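Local coordinates for protein Csc2 (Thermofilum pendens, PDB 4TXD) that probably binds CRISPR RNA as the Cas7-family subunit of the type I-D interference complex, at residues Lys131-Phe137 / Ile352-Met358; Lys185-Ile191 / Met358-Glu363; Glu111-Leu116 / His337-Asn341; Arg45-Lys49 / Asp249-Glu254. All blocks are in the same frame, centred on the assembly; numbering follows the deposited sequence.

Contact 1: residues Lys131-Phe137 / Ile352-Met358; sequences KAKDLGF and IDFAEKM
Glu356, which meets Lys131 across this contact, shares the ammonium of Lys357 with Asp353: Lys357 NZ lies 2.8 Å from Asp353 OD1 and, in the one of two deposited Glu356 conformers described here, 2.7 Å from Glu356 OE2. The group sits on one side of a helix-helix interface, where the end of helix 118-134 packs against helix 343-365. In the same conformer Glu356 OE1 makes a salt bridge of 3.2 Å with Lys131 NZ, whose hydrogen bond is weak, so four charged residues form one network. Beneath the charges the interface is apolar. Ile352 sends CG1 out trans to its backbone N (chi1 -163°), which lays CG1 against the aliphatic chain of Lys131; its CD1 lies 3.8 Å from Ala132 CB. Leu135 lays CD1 on the helix backbone, 3.8 Å from Glu356 CA. Gly136, with positive phi, ends the first helix in a Schellman motif, in which Phe137 N bonds back to Ala132 O and Gly136 N to Lys133 O. The chain then turns so that Phe137 points back at helix 343-365. Its side chain is about 6 Å from that of the zinc ligand Asp165, so the interface ends near the metal site without touching it. At the edge of the Phe137 ring, in its plane, Met358 CE comes to 3.7 Å from CZ.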
loop_
_atom_site.group_PDB
_atom_site.type_symbol
_atom_site.label_atom_id
_atom_site.label_comp_id
_atom_site.label_asym_id
_atom_site.label_seq_id
_atom_site.Cartn_x
_atom_site.Cartn_y
_atom_site.Cartn_z
ATOM N N LYS A 131 -25.068 -1.518 -7.262
ATOM C CA LYS A 131 -24.806 -0.120 -7.408
ATOM C C LYS A 131 -23.741 0.155 -8.455
ATOM O O LYS A 131 -23.837 1.083 -9.189
ATOM C CB LYS A 131 -24.423 0.477 -6.089
ATOM C CG LYS A 131 -24.034 1.920 -6.200
ATOM C CD LYS A 131 -24.341 2.665 -4.927
ATOM C CE LYS A 131 -23.776 4.072 -4.947
ATOM N NZ LYS A 131 -23.248 4.501 -3.627
ATOM N N ALA A 132 -22.740 -0.697 -8.513
ATOM C CA ALA A 132 -21.723 -0.622 -9.527
ATOM C C ALA A 132 -22.285 -0.848 -10.915
ATOM O O ALA A 132 -21.894 -0.214 -11.834
ATOM C CB ALA A 132 -20.618 -1.601 -9.236
ATOM N N LYS A 133 -23.202 -1.786 -11.037
ATOM C CA LYS A 133 -23.876 -2.035 -12.292
ATOM C C LYS A 133 -24.626 -0.800 -12.765
ATOM O O LYS A 133 -24.541 -0.427 -13.889
ATOM C CB LYS A 133 -24.850 -3.189 -12.152
ATOM C CG LYS A 133 -25.502 -3.581 -13.453
ATOM C CD LYS A 133 -26.165 -4.941 -13.407
ATOM C CE LYS A 133 -26.876 -5.255 -14.713
ATOM N NZ LYS A 133 -28.097 -6.064 -14.505
ATOM N N ASP A 134 -25.370 -0.200 -11.863
ATOM C CA ASP A 134 -26.097 1.035 -12.157
ATOM C C ASP A 134 -25.156 2.153 -12.597
ATOM O O ASP A 134 -25.551 3.055 -13.328
ATOM C CB ASP A 134 -26.890 1.518 -10.936
ATOM C CG ASP A 134 -28.021 0.571 -10.538
ATOM O OD1 ASP A 134 -28.372 -0.335 -11.326
ATOM O OD2 ASP A 134 -28.567 0.745 -9.425
ATOM N N LEU A 135 -23.917 2.099 -12.168
ATOM C CA LEU A 135 -22.968 3.148 -12.471
ATOM C C LEU A 135 -22.210 2.881 -13.745
ATOM O O LEU A 135 -21.328 3.605 -14.096
ATOM C CB LEU A 135 -21.985 3.305 -11.335
ATOM C CG LEU A 135 -22.507 3.892 -10.052
ATOM C CD1 LEU A 135 -21.505 3.680 -8.945
ATOM C CD2 LEU A 135 -22.820 5.347 -10.218
ATOM N N GLY A 136 -22.570 1.814 -14.412
ATOM C CA GLY A 136 -22.006 1.511 -15.707
ATOM C C GLY A 136 -20.914 0.461 -15.717
ATOM O O GLY A 136 -20.477 0.034 -16.782
ATOM N N PHE A 137 -20.464 0.034 -14.550
ATOM C CA PHE A 137 -19.394 -0.928 -14.494
ATOM C C PHE A 137 -19.770 -2.298 -15.054
ATOM O O PHE A 137 -20.863 -2.738 -14.893
ATOM C CB PHE A 137 -18.842 -1.026 -13.084
ATOM C CG PHE A 137 -18.141 0.206 -12.624
ATOM C CD1 PHE A 137 -16.823 0.413 -12.925
ATOM C CD2 PHE A 137 -18.791 1.137 -11.898
ATOM C CE1 PHE A 137 -16.193 1.538 -12.524
ATOM C CE2 PHE A 137 -18.158 2.254 -11.485
ATOM C CZ PHE A 137 -16.853 2.459 -11.794
ATOM N N ILE A 352 -17.345 2.147 -3.124
ATOM C CA ILE A 352 -18.403 2.341 -4.088
ATOM C C ILE A 352 -18.795 3.810 -4.100
ATOM O O ILE A 352 -19.153 4.322 -5.103
ATOM C CB ILE A 352 -19.580 1.389 -3.844
ATOM C CG1 ILE A 352 -20.457 1.305 -5.065
ATOM C CG2 ILE A 352 -20.332 1.809 -2.619
ATOM C CD1 ILE A 352 -19.796 0.567 -6.187
ATOM N N ASP A 353 -18.656 4.469 -2.973
ATOM C CA ASP A 353 -18.879 5.880 -2.888
ATOM C C ASP A 353 -17.915 6.649 -3.788
ATOM O O ASP A 353 -18.315 7.462 -4.566
ATOM C CB ASP A 353 -18.738 6.358 -1.468
ATOM C CG ASP A 353 -19.067 7.799 -1.307
ATOM O OD1 ASP A 353 -20.147 8.211 -1.701
ATOM O OD2 ASP A 353 -18.249 8.515 -0.785
ATOM N N PHE A 354 -16.635 6.350 -3.657
ATOM C CA PHE A 354 -15.633 6.922 -4.530
ATOM C C PHE A 354 -15.935 6.681 -6.006
ATOM O O PHE A 354 -15.841 7.560 -6.808
ATOM C CB PHE A 354 -14.258 6.366 -4.183
ATOM C CG PHE A 354 -13.138 6.998 -4.934
ATOM C CD1 PHE A 354 -12.490 8.076 -4.434
ATOM C CD2 PHE A 354 -12.754 6.506 -6.134
ATOM C CE1 PHE A 354 -11.462 8.643 -5.112
ATOM C CE2 PHE A 354 -11.733 7.073 -6.821
ATOM C CZ PHE A 354 -11.087 8.141 -6.306
ATOM N N ALA A 355 -16.285 5.469 -6.333
ATOM C CA ALA A 355 -16.526 5.112 -7.691
ATOM C C ALA A 355 -17.717 5.881 -8.263
ATOM O O ALA A 355 -17.689 6.326 -9.378
ATOM C CB ALA A 355 -16.758 3.637 -7.807
ATOM N N GLU A 356 -18.762 5.972 -7.468
ATOM C CA GLU A 356 -19.871 6.902 -7.854
ATOM C C GLU A 356 -19.532 8.464 -8.195
ATOM O O GLU A 356 -19.791 8.977 -9.229
ATOM C CB GLU A 356 -20.938 6.896 -6.752
ATOM C CG GLU A 356 -22.063 7.907 -6.971
ATOM C CD GLU A 356 -22.797 8.247 -5.685
ATOM O OE1 GLU A 356 -23.391 7.334 -5.079
ATOM O OE2 GLU A 356 -22.765 9.422 -5.264
ATOM N N LYS A 357 -18.711 8.971 -7.306
ATOM C CA LYS A 357 -18.180 10.293 -7.472
ATOM C C LYS A 357 -17.255 10.388 -8.690
ATOM O O LYS A 357 -17.232 11.375 -9.361
ATOM C CB LYS A 357 -17.496 10.774 -6.215
ATOM C CG LYS A 357 -18.405 11.450 -5.204
ATOM C CD LYS A 357 -19.506 10.552 -4.730
ATOM C CE LYS A 357 -20.381 11.199 -3.676
ATOM N NZ LYS A 357 -21.332 10.214 -3.168
ATOM N N MET A 358 -16.520 9.335 -8.955
ATOM C CA MET A 358 -15.643 9.315 -10.094
ATOM C C MET A 358 -16.443 9.355 -11.380
ATOM O O MET A 358 -16.183 10.114 -12.240
ATOM C CB MET A 358 -14.765 8.086 -10.089
ATOM C CG MET A 358 -14.028 7.834 -11.384
ATOM S SD MET A 358 -13.027 6.361 -11.346
ATOM C CE MET A 358 -14.232 5.113 -11.542
#

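Contact 2: residues Lys185-Ile191 / Met358-Glu363; sequences KFGGLSI and MVKWVE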
loop_
_atom_site.group_PDB
_atom_site.type_symbol
_atom_site.label_atom_id
_atom_site.label_comp_id
_atom_site.label_asym_id
_atom_site.label_seq_id
_atom_site.Cartn_x
_atom_site.Cartn_y
_atom_site.Cartn_z
ATOM N N LYS A 185 -19.930 3.582 -19.748
ATOM C CA LYS A 185 -19.978 5.033 -19.911
ATOM C C LYS A 185 -18.649 5.638 -20.390
ATOM O O LYS A 185 -18.572 6.850 -20.627
ATOM C CB LYS A 185 -20.388 5.704 -18.603
ATOM C CG LYS A 185 -21.745 5.256 -18.038
ATOM C CD LYS A 185 -21.945 5.846 -16.648
ATOM C CE LYS A 185 -23.247 5.391 -16.007
ATOM N NZ LYS A 185 -24.437 5.967 -16.688
ATOM N N PHE A 186 -17.611 4.813 -20.542
ATOM C CA PHE A 186 -16.277 5.335 -20.876
ATOM C C PHE A 186 -15.925 5.174 -22.355
ATOM O O PHE A 186 -14.754 5.102 -22.714
ATOM C CB PHE A 186 -15.191 4.662 -20.017
ATOM C CG PHE A 186 -15.270 5.001 -18.540
ATOM C CD1 PHE A 186 -16.189 5.918 -18.064
ATOM C CD2 PHE A 186 -14.420 4.387 -17.633
ATOM C CE1 PHE A 186 -16.261 6.226 -16.719
ATOM C CE2 PHE A 186 -14.491 4.680 -16.287
ATOM C CZ PHE A 186 -15.412 5.602 -15.825
ATOM N N GLY A 187 -16.933 5.097 -23.217
ATOM C CA GLY A 187 -16.672 5.023 -24.650
ATOM C C GLY A 187 -15.871 6.229 -25.120
ATOM O O GLY A 187 -16.223 7.368 -24.818
ATOM N N GLY A 188 -14.777 5.973 -25.830
ATOM C CA GLY A 188 -13.906 7.037 -26.297
ATOM C C GLY A 188 -13.117 7.732 -25.195
ATOM O O GLY A 188 -12.584 8.815 -25.410
ATOM N N LEU A 189 -13.036 7.112 -24.019
ATOM C CA LEU A 189 -12.391 7.751 -22.871
ATOM C C LEU A 189 -11.384 6.845 -22.168
ATOM O O LEU A 189 -11.588 5.637 -22.082
ATOM C CB LEU A 189 -13.433 8.188 -21.856
ATOM C CG LEU A 189 -14.390 9.321 -22.244
ATOM C CD1 LEU A 189 -15.387 9.576 -21.105
ATOM C CD2 LEU A 189 -13.602 10.594 -22.600
ATOM N N SER A 190 -10.311 7.443 -21.659
ATOM C CA SER A 190 -9.384 6.741 -20.773
ATOM C C SER A 190 -9.382 7.431 -19.433
ATOM O O SER A 190 -9.007 8.600 -19.324
ATOM C CB SER A 190 -7.968 6.697 -21.357
ATOM O OG SER A 190 -7.965 5.962 -22.553
ATOM N N ILE A 191 -9.821 6.707 -18.414
ATOM C CA ILE A 191 -10.010 7.290 -17.101
ATOM C C ILE A 191 -8.959 6.715 -16.156
ATOM O O ILE A 191 -8.884 5.499 -15.974
ATOM C CB ILE A 191 -11.431 7.016 -16.561
ATOM C CG1 ILE A 191 -12.490 7.509 -17.555
ATOM C CG2 ILE A 191 -11.611 7.644 -15.201
ATOM C CD1 ILE A 191 -12.372 8.993 -17.912
ATOM N N MET A 358 -16.520 9.335 -8.955
ATOM C CA MET A 358 -15.643 9.315 -10.094
ATOM C C MET A 358 -16.443 9.355 -11.380
ATOM O O MET A 358 -16.183 10.114 -12.240
ATOM C CB MET A 358 -14.765 8.086 -10.089
ATOM C CG MET A 358 -14.028 7.834 -11.384
ATOM S SD MET A 358 -13.027 6.361 -11.346
ATOM C CE MET A 358 -14.232 5.113 -11.542
ATOM N N VAL A 359 -17.404 8.475 -11.474
ATOM C CA VAL A 359 -18.282 8.418 -12.625
ATOM C C VAL A 359 -19.008 9.747 -12.857
ATOM O O VAL A 359 -19.057 10.234 -13.936
ATOM C CB VAL A 359 -19.259 7.246 -12.497
ATOM C CG1 VAL A 359 -20.329 7.313 -13.546
ATOM C CG2 VAL A 359 -18.522 5.938 -12.567
ATOM N N LYS A 360 -19.538 10.326 -11.804
ATOM C CA LYS A 360 -20.151 11.632 -11.897
ATOM C C LYS A 360 -19.178 12.695 -12.403
ATOM O O LYS A 360 -19.524 13.497 -13.214
ATOM C CB LYS A 360 -20.736 12.059 -10.576
ATOM C CG LYS A 360 -21.507 13.352 -10.640
ATOM C CD LYS A 360 -21.874 13.845 -9.257
ATOM C CE LYS A 360 -22.377 15.274 -9.235
ATOM N NZ LYS A 360 -23.730 15.318 -8.635
ATOM N N TRP A 361 -17.959 12.667 -11.902
ATOM C CA TRP A 361 -16.935 13.612 -12.346
ATOM C C TRP A 361 -16.652 13.481 -13.844
ATOM O O TRP A 361 -16.523 14.495 -14.553
ATOM C CB TRP A 361 -15.640 13.411 -11.551
ATOM C CG TRP A 361 -14.496 14.312 -11.991
ATOM C CD1 TRP A 361 -14.257 15.594 -11.586
ATOM C CD2 TRP A 361 -13.435 13.969 -12.895
ATOM N NE1 TRP A 361 -13.115 16.085 -12.202
ATOM C CE2 TRP A 361 -12.593 15.100 -13.005
ATOM C CE3 TRP A 361 -13.126 12.817 -13.637
ATOM C CZ2 TRP A 361 -11.455 15.115 -13.827
ATOM C CZ3 TRP A 361 -11.986 12.827 -14.446
ATOM C CH2 TRP A 361 -11.163 13.969 -14.528
ATOM N N VAL A 362 -16.539 12.240 -14.313
ATOM C CA VAL A 362 -16.279 11.964 -15.719
ATOM C C VAL A 362 -17.404 12.554 -16.571
ATOM O O VAL A 362 -17.149 13.232 -17.577
ATOM C CB VAL A 362 -16.146 10.431 -15.991
ATOM C CG1 VAL A 362 -16.281 10.116 -17.488
ATOM C CG2 VAL A 362 -14.824 9.898 -15.449
ATOM N N GLU A 363 -18.647 12.310 -16.160
ATOM C CA GLU A 363 -19.798 12.831 -16.893
ATOM C C GLU A 363 -19.849 14.359 -16.864
ATOM O O GLU A 363 -20.189 14.993 -17.860
ATOM C CB GLU A 363 -21.099 12.244 -16.334
ATOM C CG GLU A 363 -21.317 10.789 -16.724
ATOM C CD GLU A 363 -22.441 10.118 -15.946
ATOM O OE1 GLU A 363 -22.865 10.661 -14.903
ATOM O OE2 GLU A 363 -22.892 9.038 -16.378
#
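Helix 343-365 is covered here on one side by the loop that enters strand 191-193, and Val362 is the residue on which that segment converges. Each of its methyls has its own nearest partners. CG1 lies 3.8 Å from Leu189 CD1 and 4.0 Å from Phe186 CE1, whereas CG2 meets Ile191 CD1 at 3.6 Å. Leu189 and Ile191 both reach Val362 tip to tip, but the Phe186 side chain crosses it at about a right angle. A type II beta turn from Phe186 to Leu189, closed by Leu189 N to Phe186 O at 2.9 Å, brings these two residues to the same methyl; Gly188 supplies the positive phi, and Ile191 follows at the start of strand 191-193. Within the same segment, Ile191 CG1 sits 3.6 Å above the centre of the Phe186 ring, packing on one of its faces. Toward the outside, Lys185 CD rests 3.8 Å from Val359 CG1, and Lys185 NZ makes a salt bridge with Glu363 OE2 whose hydrogen bond, at 3.5 Å, is weak, in one of two deposited conformers of Glu363.

Contact 3: residues Glu111-Leu116 / His337-Asn341; sequences EYRDSL and HKDPN
Tyr112 and Lys338 bring the two backbones within 4.9 Å, CA to CA, and Leu116 and Pro340 are nearly as close, where the last turn of helix 94-115 meets the loop between helices 328-334 and 343-365. His337 O is buried with no hydrogen-bond partner in the model; Tyr112 CA, CB and CD1 lie close to it, CA at 3.3 Å in a CA-H...O contact. A His-carboxylate hydrogen bond joins one end: His337 NE2 donates to Glu111 OE1 at 2.6 Å with an angle of 156°. The oxygen is used on its anti side and lies in the imidazole plane. His337 ND1 is bonded to Tyr260 OH, so both ring nitrogens are held and the ring's rotation is fixed. Ser115 OG lies 3.0 Å from Lys338 O, but Tyr112 O accepts it in the carbonyl plane, on a lone pair, and also accepts Ser115 N. Leu116 CD2 slides past Pro340 CB at 3.8 Å and also lies over one face of the Tyr112 ring. With CG trans to its backbone N (chi1 170°), Tyr112 extends along the loop until OH donates to Pro340 O at 2.7 Å, with the donor tilted 26° from the carbonyl plane.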
loop_
_atom_site.group_PDB
_atom_site.type_symbol
_atom_site.label_atom_id
_atom_site.label_comp_id
_atom_site.label_asym_id
_atom_site.label_seq_id
_atom_site.Cartn_x
_atom_site.Cartn_y
_atom_site.Cartn_z
ATOM N N GLU A 111 -10.984 -12.803 1.363
ATOM C CA GLU A 111 -11.333 -13.485 2.605
ATOM C C GLU A 111 -12.571 -12.875 3.253
ATOM O O GLU A 111 -13.344 -13.577 3.917
ATOM C CB GLU A 111 -10.150 -13.468 3.573
ATOM C CG GLU A 111 -9.029 -14.407 3.109
ATOM C CD GLU A 111 -7.815 -14.403 4.026
ATOM O OE1 GLU A 111 -7.846 -13.752 5.104
ATOM O OE2 GLU A 111 -6.825 -15.062 3.649
ATOM N N TYR A 112 -12.765 -11.573 3.063
ATOM C CA TYR A 112 -13.977 -10.926 3.537
ATOM C C TYR A 112 -15.163 -11.538 2.817
ATOM O O TYR A 112 -16.157 -11.935 3.443
ATOM C CB TYR A 112 -13.941 -9.416 3.312
ATOM C CG TYR A 112 -15.279 -8.756 3.573
ATOM C CD1 TYR A 112 -15.713 -8.523 4.873
ATOM C CD2 TYR A 112 -16.110 -8.366 2.518
ATOM C CE1 TYR A 112 -16.939 -7.921 5.128
ATOM C CE2 TYR A 112 -17.341 -7.759 2.765
ATOM C CZ TYR A 112 -17.750 -7.547 4.069
ATOM O OH TYR A 112 -18.966 -6.955 4.330
ATOM N N ARG A 113 -15.034 -11.628 1.498
ATOM C CA ARG A 113 -16.075 -12.205 0.658
ATOM C C ARG A 113 -16.453 -13.607 1.118
ATOM O O ARG A 113 -17.629 -13.964 1.173
ATOM C CB ARG A 113 -15.618 -12.248 -0.797
ATOM C CG ARG A 113 -16.580 -12.953 -1.731
ATOM C CD ARG A 113 -15.877 -13.380 -2.999
ATOM N NE ARG A 113 -14.849 -14.373 -2.710
ATOM C CZ ARG A 113 -13.735 -14.536 -3.414
ATOM N NH1 ARG A 113 -13.484 -13.756 -4.463
ATOM N NH2 ARG A 113 -12.862 -15.472 -3.061
ATOM N N ASP A 114 -15.446 -14.405 1.444
ATOM C CA ASP A 114 -15.679 -15.793 1.825
ATOM C C ASP A 114 -16.172 -15.945 3.256
ATOM O O ASP A 114 -16.548 -17.032 3.670
ATOM C CB ASP A 114 -14.405 -16.600 1.620
ATOM C CG ASP A 114 -14.063 -16.758 0.163
ATOM O OD1 ASP A 114 -14.964 -16.544 -0.675
ATOM O OD2 ASP A 114 -12.906 -17.098 -0.146
ATOM N N SER A 115 -16.170 -14.857 4.011
ATOM C CA SER A 115 -16.719 -14.878 5.353
ATOM C C SER A 115 -18.228 -14.600 5.360
ATOM O O SER A 115 -18.877 -14.781 6.381
ATOM C CB SER A 115 -16.013 -13.858 6.233
ATOM O OG SER A 115 -16.580 -12.564 6.066
ATOM N N LEU A 116 -18.788 -14.160 4.234
ATOM C CA LEU A 116 -20.201 -13.752 4.202
ATOM C C LEU A 116 -21.169 -14.948 4.283
ATOM O O LEU A 116 -20.907 -16.010 3.709
ATOM C CB LEU A 116 -20.490 -12.935 2.933
ATOM C CG LEU A 116 -19.532 -11.765 2.665
ATOM C CD1 LEU A 116 -19.874 -11.083 1.337
ATOM C CD2 LEU A 116 -19.540 -10.753 3.826
ATOM N N HIS A 337 -11.216 -8.603 9.377
ATOM C CA HIS A 337 -11.604 -8.530 7.971
ATOM C C HIS A 337 -12.486 -9.708 7.596
ATOM O O HIS A 337 -12.970 -9.792 6.474
ATOM C CB HIS A 337 -10.368 -8.471 7.058
ATOM C CG HIS A 337 -9.658 -9.781 6.912
ATOM N ND1 HIS A 337 -8.709 -10.219 7.813
ATOM C CD2 HIS A 337 -9.762 -10.752 5.972
ATOM C CE1 HIS A 337 -8.255 -11.398 7.431
ATOM N NE2 HIS A 337 -8.874 -11.744 6.315
ATOM N N LYS A 338 -12.711 -10.609 8.547
ATOM C CA LYS A 338 -13.586 -11.759 8.313
ATOM C C LYS A 338 -14.954 -11.580 8.983
ATOM O O LYS A 338 -15.775 -12.493 8.998
ATOM C CB LYS A 338 -12.917 -13.047 8.803
ATOM C CG LYS A 338 -11.859 -13.574 7.848
ATOM C CD LYS A 338 -11.243 -14.879 8.339
ATOM C CE LYS A 338 -10.360 -15.501 7.259
ATOM N NZ LYS A 338 -9.565 -16.659 7.766
ATOM N N ASP A 339 -15.180 -10.397 9.541
ATOM C CA ASP A 339 -16.474 -10.040 10.108
ATOM C C ASP A 339 -17.309 -9.363 9.021
ATOM O O ASP A 339 -16.984 -8.255 8.592
ATOM C CB ASP A 339 -16.288 -9.120 11.321
ATOM C CG ASP A 339 -17.605 -8.597 11.890
ATOM O OD1 ASP A 339 -18.692 -8.985 11.411
ATOM O OD2 ASP A 339 -17.544 -7.776 12.828
ATOM N N PRO A 340 -18.396 -10.022 8.584
ATOM C CA PRO A 340 -19.248 -9.518 7.495
ATOM C C PRO A 340 -19.723 -8.094 7.732
ATOM O O PRO A 340 -19.997 -7.370 6.784
ATOM C CB PRO A 340 -20.423 -10.505 7.494
ATOM C CG PRO A 340 -19.812 -11.784 7.991
ATOM C CD PRO A 340 -18.864 -11.329 9.081
ATOM N N ASN A 341 -19.795 -7.682 8.985
ATOM C CA ASN A 341 -20.243 -6.344 9.289
ATOM C C ASN A 341 -19.181 -5.508 9.985
ATOM O O ASN A 341 -19.488 -4.475 10.582
ATOM C CB ASN A 341 -21.519 -6.415 10.132
ATOM C CG ASN A 341 -22.632 -7.141 9.414
ATOM O OD1 ASN A 341 -23.164 -6.645 8.421
ATOM N ND2 ASN A 341 -22.976 -8.331 9.893
#

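Contact 4: residues Arg45-Lys49 / Asp249-Glu254; sequences RIFPK and DLTEPE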
loop_
_atom_site.group_PDB
_atom_site.type_symbol
_atom_site.label_atom_id
_atom_site.label_comp_id
_atom_site.label_asym_id
_atom_site.label_seq_id
_atom_site.Cartn_x
_atom_site.Cartn_y
_atom_site.Cartn_z
ATOM N N ARG A 45 -15.493 14.422 -2.923
ATOM C CA ARG A 45 -14.480 13.408 -2.710
ATOM C C ARG A 45 -13.372 13.395 -3.720
ATOM O O ARG A 45 -12.284 13.053 -3.402
ATOM C CB ARG A 45 -15.092 12.029 -2.662
ATOM C CG ARG A 45 -15.631 11.737 -1.306
ATOM C CD ARG A 45 -15.714 10.296 -1.003
ATOM N NE ARG A 45 -14.429 9.672 -0.870
ATOM C CZ ARG A 45 -14.286 8.368 -0.740
ATOM N NH1 ARG A 45 -15.340 7.609 -0.713
ATOM N NH2 ARG A 45 -13.107 7.838 -0.650
ATOM N N ILE A 46 -13.689 13.743 -4.943
ATOM C CA ILE A 46 -12.705 13.759 -6.024
ATOM C C ILE A 46 -11.751 14.958 -5.926
ATOM O O ILE A 46 -10.624 14.920 -6.428
ATOM C CB ILE A 46 -13.406 13.774 -7.404
ATOM C CG1 ILE A 46 -14.301 12.541 -7.552
ATOM C CG2 ILE A 46 -12.391 13.855 -8.543
ATOM C CD1 ILE A 46 -13.614 11.227 -7.219
ATOM N N PHE A 47 -12.201 16.024 -5.270
ATOM C CA PHE A 47 -11.362 17.203 -5.107
ATOM C C PHE A 47 -10.370 16.985 -3.972
ATOM O O PHE A 47 -10.740 16.510 -2.904
ATOM C CB PHE A 47 -12.222 18.441 -4.859
ATOM C CG PHE A 47 -13.101 18.801 -6.027
ATOM C CD1 PHE A 47 -12.749 19.831 -6.884
ATOM C CD2 PHE A 47 -14.269 18.091 -6.282
ATOM C CE1 PHE A 47 -13.551 20.160 -7.965
ATOM C CE2 PHE A 47 -15.073 18.412 -7.361
ATOM C CZ PHE A 47 -14.714 19.449 -8.203
ATOM N N PRO A 48 -9.096 17.321 -4.208
ATOM C CA PRO A 48 -8.066 17.026 -3.208
ATOM C C PRO A 48 -8.050 18.021 -2.040
ATOM O O PRO A 48 -8.327 19.200 -2.234
ATOM C CB PRO A 48 -6.772 17.103 -4.017
ATOM C CG PRO A 48 -7.074 18.063 -5.134
ATOM C CD PRO A 48 -8.541 17.919 -5.436
ATOM N N LYS A 49 -7.736 17.554 -0.848
ATOM C CA LYS A 49 -7.481 18.410 0.299
ATOM C C LYS A 49 -5.988 18.587 0.479
ATOM O O LYS A 49 -5.246 17.735 0.156
ATOM C CB LYS A 49 -8.032 17.796 1.562
ATOM C CG LYS A 49 -9.524 17.673 1.563
ATOM C CD LYS A 49 -10.225 18.947 1.941
ATOM C CE LYS A 49 -11.730 18.745 1.839
ATOM N NZ LYS A 49 -12.487 18.564 3.100
ATOM N N ASP A 249 -6.353 12.053 1.070
ATOM C CA ASP A 249 -7.764 12.047 0.677
ATOM C C ASP A 249 -8.464 10.719 0.930
ATOM O O ASP A 249 -9.358 10.324 0.180
ATOM C CB ASP A 249 -7.893 12.438 -0.800
ATOM C CG ASP A 249 -7.421 13.848 -1.056
ATOM O OD1 ASP A 249 -7.623 14.697 -0.163
ATOM O OD2 ASP A 249 -6.836 14.109 -2.127
ATOM N N LEU A 250 -8.059 10.034 1.997
ATOM C CA LEU A 250 -8.714 8.801 2.394
ATOM C C LEU A 250 -9.818 9.065 3.407
ATOM O O LEU A 250 -9.747 10.016 4.186
ATOM C CB LEU A 250 -7.712 7.808 3.008
ATOM C CG LEU A 250 -6.541 7.335 2.148
ATOM C CD1 LEU A 250 -5.800 6.240 2.880
ATOM C CD2 LEU A 250 -7.041 6.832 0.796
ATOM N N THR A 251 -10.830 8.209 3.382
ATOM C CA THR A 251 -11.797 8.117 4.478
ATOM C C THR A 251 -11.228 7.268 5.610
ATOM O O THR A 251 -10.220 6.590 5.430
ATOM C CB THR A 251 -13.102 7.485 4.020
ATOM O OG1 THR A 251 -12.837 6.145 3.603
ATOM C CG2 THR A 251 -13.711 8.270 2.839
ATOM N N GLU A 252 -11.904 7.266 6.740
ATOM C CA GLU A 252 -11.538 6.465 7.867
ATOM C C GLU A 252 -11.352 4.997 7.552
ATOM O O GLU A 252 -10.320 4.478 7.828
ATOM C CB GLU A 252 -12.505 6.683 9.030
ATOM C CG GLU A 252 -12.319 5.749 10.195
ATOM C CD GLU A 252 -12.979 6.240 11.472
ATOM O OE1 GLU A 252 -13.382 7.396 11.575
ATOM O OE2 GLU A 252 -13.059 5.454 12.397
ATOM N N PRO A 253 -12.316 4.324 6.963
ATOM C CA PRO A 253 -12.072 2.899 6.718
ATOM C C PRO A 253 -11.009 2.608 5.654
ATOM O O PRO A 253 -10.386 1.540 5.674
ATOM C CB PRO A 253 -13.438 2.373 6.258
ATOM C CG PRO A 253 -14.190 3.559 5.814
ATOM C CD PRO A 253 -13.694 4.721 6.611
ATOM N N GLU A 254 -10.822 3.529 4.720
ATOM C CA GLU A 254 -9.774 3.362 3.720
ATOM C C GLU A 254 -8.399 3.439 4.398
ATOM O O GLU A 254 -7.518 2.600 4.153
ATOM C CB GLU A 254 -9.926 4.415 2.625
ATOM C CG GLU A 254 -11.164 4.177 1.758
ATOM C CD GLU A 254 -11.480 5.340 0.824
ATOM O OE1 GLU A 254 -10.776 6.371 0.855
ATOM O OE2 GLU A 254 -12.453 5.210 0.060
HETATM O O HOH W 1 -11.757 11.002 -1.300
#
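This is a polar junction between the loop leading into strand 52-61 and the start of helix 252-263, with Arg45 and Asp249 carrying most of it. Arg45 NH2 donates to Glu254 OE2 at 2.8 Å and 161°, meeting the syn side of the carboxylate close to the guanidinium plane. Thr251 CG2 stands 3.5 Å above the centre of the same guanidinium, while the acid takes the edge. Thr251 and Glu254 form the capping box of this helix: Thr251 N gives a bond of 3.1 Å to Glu254 OE1, and Glu254 N returns a weak one to Thr251 OG1. Ser350 OG of helix 343-365 is bonded to both Thr251 OG1 and Glu254 OE2, and Arg196 NH1 pairs with Glu254 OE1. A water accepts from Arg45 NE and donates to Arg45 O and Asp249 O, tying the two backbones. Lys49 N gives Asp249 OD1 a nearly straight bond, 2.9 Å and 170°; the same oxygen is also in a salt bridge with Arg38, while Asp249 OD2 lies against Pro48 CA.

Overall arrangement
Helix 343-365 is the common element: contacts 1 and 2 lie on it, share Met358 and have centres 11 Å apart, while contact 3 uses the loop just before it. Contact 4, with its centre 16 Å from contact 1, is joined to it by a salt bridge of 3.0 Å between Arg45 NH1 and Asp353 OD2. Contact 3 stands apart, about 10 Å from contact 4 by nearest atoms. Along the chain the segments run 45-49, 111-116, 131-137, 185-191, 249-254, 337-341, then 352-363, and in every contact a late segment meets an earlier one. Each contact of this RRM-type Cas7 protein has a side chain about 9 to 13 Å from the zinc ion.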